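Local coordinates for protein ubiquitin-conjugating ligase MGC351130 (Homo sapiens, PDB 1YRV) that catalyses the covalent attachment of ubiquitin to other proteins, carrying ubiquitin as a thioester on a cysteine of its E2 conjugating core domain, at residues 38-43 with 123-128; 77-80 with 84-87; 98-103 with 133-138. One frame throughout, in Å; residues are numbered along the deposited sequence.

Contact 1 of 3, residues 38-43 with 123-128; sequences NNYKGI and TLSSIL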
# COMPACT_ATOMS: atom_id res chain seq x y z
N ASN A 38 -2.77 2.94 17.63
CA ASN A 38 -1.95 3.99 17.02
C ASN A 38 -2.73 5.16 16.46
O ASN A 38 -2.21 6.26 16.34
CB ASN A 38 -1.07 3.41 15.92
CG ASN A 38 -0.04 2.46 16.45
OD1 ASN A 38 0.32 2.52 17.63
ND2 ASN A 38 0.47 1.57 15.59
N ASN A 39 -3.98 4.89 16.08
CA ASN A 39 -4.88 5.89 15.52
C ASN A 39 -4.10 6.86 14.64
O ASN A 39 -4.04 8.05 14.92
CB ASN A 39 -5.58 6.64 16.65
CG ASN A 39 -6.96 7.14 16.26
OD1 ASN A 39 -7.60 7.87 17.01
ND2 ASN A 39 -7.44 6.72 15.09
N TYR A 40 -3.50 6.34 13.57
CA TYR A 40 -2.73 7.14 12.65
C TYR A 40 -3.60 8.01 11.75
O TYR A 40 -4.49 7.54 11.04
CB TYR A 40 -1.88 6.24 11.78
CG TYR A 40 -0.76 5.57 12.53
CD1 TYR A 40 -0.04 6.27 13.47
CD2 TYR A 40 -0.38 4.27 12.23
CE1 TYR A 40 1.05 5.70 14.09
CE2 TYR A 40 0.72 3.68 12.84
CZ TYR A 40 1.44 4.41 13.77
OH TYR A 40 2.58 3.88 14.34
N LYS A 41 -3.30 9.30 11.79
CA LYS A 41 -4.02 10.28 10.99
C LYS A 41 -3.75 10.00 9.53
O LYS A 41 -2.61 9.76 9.14
CB LYS A 41 -3.51 11.67 11.37
CG LYS A 41 -3.96 12.79 10.44
CD LYS A 41 -2.81 13.78 10.19
CE LYS A 41 -3.25 14.98 9.33
NZ LYS A 41 -3.93 14.62 8.03
N GLY A 42 -4.80 10.01 8.72
CA GLY A 42 -4.65 9.78 7.29
C GLY A 42 -4.56 8.34 6.82
O GLY A 42 -4.27 8.10 5.66
N ILE A 43 -4.82 7.40 7.72
CA ILE A 43 -4.74 5.99 7.39
C ILE A 43 -5.90 5.19 7.97
O ILE A 43 -6.18 5.22 9.17
CB ILE A 43 -3.42 5.43 7.91
CG1 ILE A 43 -2.31 5.78 6.93
CG2 ILE A 43 -3.54 3.93 8.12
CD1 ILE A 43 -1.03 6.06 7.58
N THR A 123 5.05 -4.80 10.21
CA THR A 123 3.70 -5.09 10.71
C THR A 123 2.66 -4.33 9.87
O THR A 123 3.02 -3.47 9.07
CB THR A 123 3.54 -4.62 12.14
OG1 THR A 123 3.69 -3.20 12.16
CG2 THR A 123 4.60 -5.26 13.05
N LEU A 124 1.38 -4.62 10.06
CA LEU A 124 0.36 -3.90 9.30
C LEU A 124 0.61 -2.38 9.32
O LEU A 124 0.44 -1.72 8.29
CB LEU A 124 -1.05 -4.19 9.84
CG LEU A 124 -2.29 -3.65 9.10
CD1 LEU A 124 -2.36 -4.19 7.70
CD2 LEU A 124 -3.57 -4.04 9.86
N SER A 125 0.97 -1.84 10.50
CA SER A 125 1.26 -0.42 10.68
C SER A 125 2.44 0.05 9.84
O SER A 125 2.37 1.08 9.21
CB SER A 125 1.56 -0.11 12.16
OG SER A 125 0.44 -0.36 12.96
N SER A 126 3.53 -0.71 9.88
CA SER A 126 4.74 -0.39 9.13
C SER A 126 4.44 -0.28 7.68
O SER A 126 4.79 0.70 7.02
CB SER A 126 5.78 -1.50 9.26
OG SER A 126 6.36 -1.49 10.52
N ILE A 127 3.82 -1.33 7.17
CA ILE A 127 3.44 -1.42 5.78
C ILE A 127 2.60 -0.22 5.36
O ILE A 127 2.77 0.32 4.28
CB ILE A 127 2.64 -2.70 5.55
CG1 ILE A 127 3.48 -3.91 6.04
CG2 ILE A 127 2.17 -2.73 4.12
CD1 ILE A 127 2.75 -5.22 5.94
N LEU A 128 1.68 0.18 6.22
CA LEU A 128 0.81 1.29 5.89
C LEU A 128 1.59 2.61 5.87
O LEU A 128 1.48 3.37 4.92
CB LEU A 128 -0.38 1.32 6.86
CG LEU A 128 -1.34 0.11 6.80
CD1 LEU A 128 -2.55 0.21 7.77
CD2 LEU A 128 -1.87 0.02 5.36

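Contact 2 of 3, residues 77-80 with 84-87; sequences HFTS and YAPP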
# COMPACT_ATOMS: atom_id res chain seq x y z
N HIS A 77 -3.74 -8.19 0.37
CA HIS A 77 -4.00 -9.59 0.56
C HIS A 77 -2.82 -10.29 1.20
O HIS A 77 -1.75 -10.40 0.62
CB HIS A 77 -4.30 -10.25 -0.78
CG HIS A 77 -4.10 -11.73 -0.76
ND1 HIS A 77 -4.93 -12.58 -0.06
CD2 HIS A 77 -3.14 -12.51 -1.32
CE1 HIS A 77 -4.49 -13.82 -0.19
NE2 HIS A 77 -3.41 -13.81 -0.95
N PHE A 78 -3.01 -10.68 2.45
CA PHE A 78 -2.02 -11.45 3.19
C PHE A 78 -2.26 -12.94 2.90
O PHE A 78 -3.34 -13.33 2.43
CB PHE A 78 -2.18 -11.25 4.68
CG PHE A 78 -1.80 -9.89 5.13
CD1 PHE A 78 -2.75 -8.89 5.23
CD2 PHE A 78 -0.47 -9.60 5.46
CE1 PHE A 78 -2.39 -7.61 5.66
CE2 PHE A 78 -0.09 -8.32 5.89
CZ PHE A 78 -1.04 -7.32 6.00
N THR A 79 -1.26 -13.75 3.18
CA THR A 79 -1.33 -15.19 3.02
C THR A 79 -1.02 -15.87 4.38
O THR A 79 -0.45 -15.24 5.29
CB THR A 79 -0.27 -15.68 2.05
OG1 THR A 79 1.02 -15.50 2.64
CG2 THR A 79 -0.35 -14.93 0.73
N SER A 80 -1.34 -17.15 4.48
CA SER A 80 -1.11 -17.93 5.67
C SER A 80 0.39 -18.01 5.98
O SER A 80 0.79 -18.51 7.01
CB SER A 80 -1.72 -19.34 5.51
OG SER A 80 -1.22 -19.94 4.30
N TYR A 84 6.40 -14.26 7.15
CA TYR A 84 7.54 -14.87 6.47
C TYR A 84 7.49 -14.34 5.03
O TYR A 84 8.49 -14.35 4.31
CB TYR A 84 7.43 -16.39 6.43
CG TYR A 84 7.86 -17.07 7.70
CD1 TYR A 84 9.16 -16.95 8.18
CD2 TYR A 84 6.92 -17.71 8.51
CE1 TYR A 84 9.51 -17.43 9.44
CE2 TYR A 84 7.26 -18.18 9.75
CZ TYR A 84 8.56 -18.03 10.21
OH TYR A 84 8.87 -18.48 11.47
N ALA A 85 6.32 -13.86 4.62
CA ALA A 85 6.08 -13.35 3.29
C ALA A 85 5.25 -12.09 3.31
O ALA A 85 4.33 -11.95 4.13
CB ALA A 85 5.36 -14.40 2.46
N PRO A 86 5.54 -11.17 2.37
CA PRO A 86 4.83 -9.89 2.24
C PRO A 86 3.41 -10.02 1.70
O PRO A 86 3.10 -10.92 0.93
CB PRO A 86 5.70 -9.08 1.27
CG PRO A 86 6.35 -10.17 0.38
CD PRO A 86 6.70 -11.22 1.45
N PRO A 87 2.51 -9.12 2.10
CA PRO A 87 1.15 -9.25 1.56
C PRO A 87 1.21 -8.83 0.10
O PRO A 87 2.26 -8.41 -0.39
CB PRO A 87 0.33 -8.27 2.43
CG PRO A 87 1.33 -7.21 2.80
CD PRO A 87 2.63 -7.99 3.03
O HOH W 1 1.62 -12.69 3.51

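Contact 3 of 3, residues 98-103 with 133-138; sequences PNVDPH and VMLSNP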
# COMPACT_ATOMS: atom_id res chain seq x y z
N PRO A 98 4.01 6.80 -11.53
CA PRO A 98 5.30 6.32 -12.03
C PRO A 98 5.71 4.91 -11.57
O PRO A 98 6.38 4.19 -12.31
CB PRO A 98 6.29 7.37 -11.53
CG PRO A 98 5.44 8.61 -11.40
CD PRO A 98 4.18 8.07 -10.79
N ASN A 99 5.32 4.50 -10.37
CA ASN A 99 5.73 3.20 -9.88
C ASN A 99 4.64 2.15 -9.78
O ASN A 99 4.89 1.03 -9.33
CB ASN A 99 6.42 3.37 -8.53
CG ASN A 99 7.53 4.40 -8.57
OD1 ASN A 99 7.59 5.29 -7.73
ND2 ASN A 99 8.39 4.31 -9.57
N VAL A 100 3.43 2.48 -10.21
CA VAL A 100 2.34 1.52 -10.15
C VAL A 100 2.20 0.88 -11.52
O VAL A 100 2.07 1.56 -12.53
CB VAL A 100 1.02 2.20 -9.74
CG1 VAL A 100 -0.09 1.18 -9.65
CG2 VAL A 100 1.20 2.90 -8.41
N ASP A 101 2.28 -0.45 -11.54
CA ASP A 101 2.16 -1.19 -12.79
C ASP A 101 0.85 -0.78 -13.44
O ASP A 101 -0.23 -1.09 -12.93
CB ASP A 101 2.13 -2.68 -12.53
CG ASP A 101 2.44 -3.47 -13.78
OD1 ASP A 101 3.62 -3.87 -13.93
OD2 ASP A 101 1.53 -3.67 -14.61
N PRO A 102 0.92 -0.13 -14.61
CA PRO A 102 -0.29 0.31 -15.30
C PRO A 102 -1.20 -0.84 -15.71
O PRO A 102 -2.40 -0.63 -15.95
CB PRO A 102 0.26 1.09 -16.48
CG PRO A 102 1.52 0.32 -16.82
CD PRO A 102 2.12 0.05 -15.46
N HIS A 103 -0.64 -2.05 -15.74
CA HIS A 103 -1.36 -3.25 -16.13
C HIS A 103 -1.86 -4.10 -14.94
O HIS A 103 -2.95 -4.68 -14.99
CB HIS A 103 -0.46 -4.09 -17.05
CG HIS A 103 -1.22 -4.98 -17.99
ND1 HIS A 103 -1.31 -6.34 -17.82
CD2 HIS A 103 -1.98 -4.68 -19.07
CE1 HIS A 103 -2.10 -6.85 -18.76
NE2 HIS A 103 -2.51 -5.86 -19.53
N VAL A 133 4.56 6.96 2.56
CA VAL A 133 5.73 7.71 2.15
C VAL A 133 6.23 7.38 0.76
O VAL A 133 6.51 8.28 -0.04
CB VAL A 133 6.88 7.52 3.10
CG1 VAL A 133 8.08 8.33 2.63
CG2 VAL A 133 6.45 7.94 4.51
N MET A 134 6.35 6.09 0.47
CA MET A 134 6.85 5.64 -0.81
C MET A 134 5.92 6.04 -1.94
O MET A 134 6.37 6.58 -2.93
CB MET A 134 7.04 4.12 -0.79
CG MET A 134 7.95 3.58 0.35
SD MET A 134 8.66 1.86 0.11
CE MET A 134 9.71 1.71 1.71
N LEU A 135 4.63 5.77 -1.80
CA LEU A 135 3.72 6.11 -2.89
C LEU A 135 3.62 7.63 -3.12
O LEU A 135 3.12 8.09 -4.18
CB LEU A 135 2.35 5.48 -2.64
CG LEU A 135 2.28 3.98 -2.97
CD1 LEU A 135 1.12 3.33 -2.23
CD2 LEU A 135 2.15 3.76 -4.49
N SER A 136 4.10 8.42 -2.17
CA SER A 136 4.08 9.87 -2.31
C SER A 136 5.43 10.40 -2.79
O SER A 136 5.61 11.60 -2.91
CB SER A 136 3.73 10.53 -0.98
OG SER A 136 2.46 10.11 -0.57
N ASN A 137 6.36 9.49 -3.06
CA ASN A 137 7.69 9.86 -3.51
C ASN A 137 8.20 8.85 -4.49
O ASN A 137 9.00 7.99 -4.15
CB ASN A 137 8.65 9.94 -2.32
CG ASN A 137 8.24 11.01 -1.33
OD1 ASN A 137 8.15 12.19 -1.68
ND2 ASN A 137 7.95 10.60 -0.10
N PRO A 138 7.72 8.93 -5.73
CA PRO A 138 8.12 8.03 -6.81
C PRO A 138 9.64 7.90 -7.04
O PRO A 138 10.43 8.81 -6.76
CB PRO A 138 7.40 8.64 -8.01
CG PRO A 138 6.15 9.18 -7.41
CD PRO A 138 6.67 9.86 -6.17
O HOH W 2 6.74 5.04 -4.83

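Contact 1 of 3, residues 38-43 with 123-128
Asn38 and Tyr40 both reach Ser125, one with an amide nitrogen and the other with a ring edge. With CG anti to the carbonyl carbon (chi1 -66°), Asn38 sends its amide across to the helix, where ND2 lies 3.3 Å from Ser125 OG. At an N-H...O angle of 126° this hydrogen bond is weak and bent. The Tyr40 ring (chi1 -69°) lies back over the residue two before it: Asn38 CB sits 3.4 Å above the ring plane, over its centre. Ser125 approaches from another direction, its CB lying near the ring plane at the edge, 3.9 Å from Tyr40 CE2. In the E2 fold this contact joins the link between helix 23-38 and the first strand, 43-47, to the start of helix 124-135. Asn39, with positive phi, is the first residue to leave helix 23-38, and a type II turn from Tyr40 to Ile43 leads into the strand. There Ile43 and Leu128 cross obliquely, with Ile43 CG2 3.9 Å from Leu128 CD1. Leu35 of helix 23-38 packs against Tyr40, Ser125 and Leu128. Thr123 is the N-cap of helix 124-135, its OG1 accepting a weak bond from Ser126 N at 3.4 Å, while Asp31 takes the N-H of Leu124.

Contact 2 of 3, residues 77-80 with 84-87
Phe78 packs its ring against Pro87 where the loop between strands 71-77 and 88-91 of the E2 sheet closes on itself; in related E2 enzymes this loop commonly contributes to the surface that E3 ligases recognise. From CB, a chi1 of -70° sets CG beside the backbone N, which lays the ring alongside the proline, the two side chains running in one direction. Phe78 CG lies 3.8 Å from Pro87 CB, and the next atom, Phe78 CD2, comes within 3.4 Å of the same carbon. Phe78 CE2 is shared between Pro87 CB and CG, 3.5 Å from the first and 3.6 Å from the second. At the tip, Phe78 CZ is about equally near both. This is a CH-pi contact: Pro87 CB stands 3.6 Å from the centroid of the Phe78 ring and 21° off its normal, over one face but offset toward the rim. The ring also meets Tyr82 edge-to-face and touches Leu124 of helix 124-135. At His77 the backbones are close, with His77 O 3.3 Å from Pro87 CA, and His77 ND1 is hydrogen-bonded to Glu54. From Thr79 on the chains diverge, and one water accepts from Thr79 N at 3.1 Å and donates to Ala85 O at 2.9 Å.

Contact 3 of 3, residues 98-103 with 133-138
The His-Pro-Asn motif of the E2 active site, His97 to Asn99, meets the end of helix 124-135 here, and the Asn99 side chain comes about 4 Å from that of Cys108, the predicted thioester-forming cysteine. In E2 enzymes the asparagine of this motif is thought to support catalysis, probably by steadying the oxyanion or the active-site loop; here the Asn99 backbone is hydrogen-bonded to that of Cys108. Asn99 crosses Pro138 at about a right angle. Its chi1 of -52° directs OD1 at the proline, 2.9 Å from Pro138 CA and 3.4 Å from Pro138 CB, a close approach of oxygen to carbon. The same OD1 accepts two hydrogen bonds, one from Val139 N and one from a water at 3.0 Å from Asn99 OD1, which should help fix the turn of the amide. In the E2 fold, the motif is tied to the helix end a second time through His97, whose ND1 is hydrogen-bonded to Asn99 N and NE2 to Leu135 O. On one flank Pro98 CB lies 3.9 Å from Pro138 CB, the two rings lying at a slant to each other, and Leu152 of helix 146-153 touches both. Past Asn99, Val100 CG2 meets Leu135 CD2 at 4.1 Å, with Phe91 of strand 88-91 against both. The loop then bends in an Asx turn, Asp101 OD2 accepting from His103 N at 2.9 Å.

Following the chain from helix 23-38, contact 1 opens at 38-43, and the four-stranded antiparallel sheet comes next. Contact 2, between 77-80 and 84-87, closes the connection between the third and fourth strands, nested wholly inside the loop of contact 1. Segment 98-103 then opens contact 3 before 123-128 closes contact 1, and 133-138 closes contact 3 afterwards, so these two cross. Contact 1 thus ties the turn after helix 23-38 to the start of helix 124-135, and contact 3 ties the active-site loop to its end, with centres about 18 Å apart. Contacts 1 and 2 touch directly: Ile127 CD1 lies 4.0 Å from Pro87 CG. Contact 3 follows contact 2 in series, about 20 Å away between centres.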